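Uncharacterized conserved protein YiiM (PDB 5YHH) probably acts as a molybdenum cofactor-dependent oxidoreductase of the MOSC family that confers resistance to hydroxylaminopurine. Local coordinates at residues A[201-204]-A[205-209]. Numbering follows the deposited sequence.
Sequences PALS and ASWRE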
loop_
_atom_site.group_PDB
_atom_site.type_symbol
_atom_site.label_atom_id
_atom_site.label_comp_id
_atom_site.label_asym_id
_atom_site.label_seq_id
_atom_site.Cartn_x
_atom_site.Cartn_y
_atom_site.Cartn_z
ATOM N N PRO A 201 17.686 -0.807 -0.370
ATOM C CA PRO A 201 17.591 -1.983 0.512
ATOM C C PRO A 201 16.179 -2.251 1.067
ATOM O O PRO A 201 15.875 -3.368 1.455
ATOM C CB PRO A 201 18.541 -1.632 1.654
ATOM C CG PRO A 201 19.459 -0.598 1.077
ATOM C CD PRO A 201 18.652 0.184 0.138
ATOM N N ALA A 202 15.347 -1.230 1.122
ATOM C CA ALA A 202 13.962 -1.372 1.594
ATOM C C ALA A 202 12.961 -1.867 0.524
ATOM O O ALA A 202 11.839 -2.255 0.870
ATOM C CB ALA A 202 13.470 -0.055 2.194
ATOM N N LEU A 203 13.356 -1.896 -0.752
ATOM C CA LEU A 203 12.433 -2.377 -1.813
ATOM C C LEU A 203 12.097 -3.863 -1.638
ATOM O O LEU A 203 12.974 -4.695 -1.355
ATOM C CB LEU A 203 13.029 -2.173 -3.201
ATOM C CG LEU A 203 12.091 -2.396 -4.396
ATOM C CD1 LEU A 203 10.964 -1.370 -4.409
ATOM C CD2 LEU A 203 12.887 -2.332 -5.686
ATOM N N SER A 204 10.822 -4.190 -1.784
ATOM C CA SER A 204 10.374 -5.564 -1.765
ATOM C C SER A 204 11.172 -6.381 -2.812
ATOM O O SER A 204 11.532 -5.855 -3.880
ATOM C CB SER A 204 8.853 -5.618 -2.023
ATOM O OG SER A 204 8.588 -5.326 -3.380
ATOM N N ALA A 205 11.469 -7.640 -2.490
ATOM C CA ALA A 205 12.235 -8.516 -3.384
ATOM C C ALA A 205 11.621 -8.596 -4.783
ATOM O O ALA A 205 12.332 -8.527 -5.770
ATOM C CB ALA A 205 12.363 -9.916 -2.787
ATOM N N SER A 206 10.303 -8.721 -4.870
ATOM C CA SER A 206 9.653 -8.897 -6.175
ATOM C C SER A 206 9.818 -7.668 -7.097
ATOM O O SER A 206 10.118 -7.822 -8.275
ATOM C CB SER A 206 8.171 -9.263 -5.999
ATOM O OG SER A 206 7.392 -8.173 -5.515
ATOM N N TRP A 207 9.657 -6.456 -6.557
ATOM C CA TRP A 207 9.879 -5.232 -7.347
ATOM C C TRP A 207 11.333 -5.115 -7.792
ATOM O O TRP A 207 11.597 -4.696 -8.931
ATOM C CB TRP A 207 9.442 -3.960 -6.591
ATOM C CG TRP A 207 7.988 -3.784 -6.691
ATOM C CD1 TRP A 207 7.045 -4.656 -6.253
ATOM C CD2 TRP A 207 7.283 -2.706 -7.318
ATOM N NE1 TRP A 207 5.795 -4.196 -6.547
ATOM C CE2 TRP A 207 5.904 -2.998 -7.208
ATOM C CE3 TRP A 207 7.671 -1.521 -7.935
ATOM C CZ2 TRP A 207 4.913 -2.143 -7.700
ATOM C CZ3 TRP A 207 6.679 -0.666 -8.434
ATOM C CH2 TRP A 207 5.319 -0.992 -8.328
ATOM N N ARG A 208 12.260 -5.474 -6.897
ATOM C CA ARG A 208 13.697 -5.512 -7.229
ATOM C C ARG A 208 13.922 -6.431 -8.431
ATOM O O ARG A 208 14.566 -6.045 -9.405
ATOM C CB ARG A 208 14.541 -5.956 -6.016
ATOM C CG ARG A 208 15.809 -6.805 -6.307
ATOM C CD ARG A 208 16.692 -6.949 -5.042
ATOM N NE ARG A 208 16.974 -5.597 -4.558
ATOM C CZ ARG A 208 16.415 -5.000 -3.500
ATOM N NH1 ARG A 208 15.550 -5.634 -2.705
ATOM N NH2 ARG A 208 16.742 -3.742 -3.226
ATOM N N GLU A 209 13.360 -7.632 -8.354
ATOM C CA GLU A 209 13.529 -8.635 -9.411
ATOM C C GLU A 209 13.027 -8.097 -10.751
ATOM O O GLU A 209 13.733 -8.155 -11.755
ATOM C CB GLU A 209 12.813 -9.944 -9.042
ATOM C CG GLU A 209 13.492 -10.684 -7.889
ATOM C CD GLU A 209 12.789 -11.974 -7.490
ATOM O OE1 GLU A 209 12.040 -12.552 -8.328
ATOM O OE2 GLU A 209 13.019 -12.419 -6.336
#
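The N-terminal end of helix 205-213, the last helix of the YiiM-like three-helix domain, has Ser204 at the N-cap, where the incoming loop meets the first turn. The carbonyl O of Ser204 accepts the backbone N-H of Arg208 (N to O 3.1 Å) in a nearly straight bond (168° at the hydrogen), which closes the opening i to i+4 turn. The hydroxyl of Ser204 points forward toward that turn, and its OG lies 3.3 Å from CD1 of Trp207, obliquely to the indole. This buried hydroxyl has its hydrogen-bond partner in Gln120 of strand 114-121, while the amide of Ala205 at the helix start is bonded by OD2 of Asp62. The backbones of Ser204 and Ser119 are also bonded, so the cap is tied to the β-sheet of the MOSC domain. Just before the cap, Leu203 points its side chain toward the first turn: with CG anti to the backbone N (chi1 -170°), the two methyls divide, CD1 packing 3.7 Å from Trp207 CB and CD2 lying 3.4 Å from the backbone N of Arg208. The leucine and tryptophan side chains cross at about a right angle, and the indole then runs on to stack on Tyr184 of helix 177-185. The Arg208 side chain, bent at chi3, runs back alongside the loop, where NH1 makes a weak hydrogen bond to Leu203 O (3.1 Å, 132° at the hydrogen), approaching with the guanidinium oblique to that oxygen. The stronger polar partner of this group is His200, whose carbonyl O accepts a hydrogen bond from NH2, as does the carbonyl O of Ala198 near the end of helix 191-199.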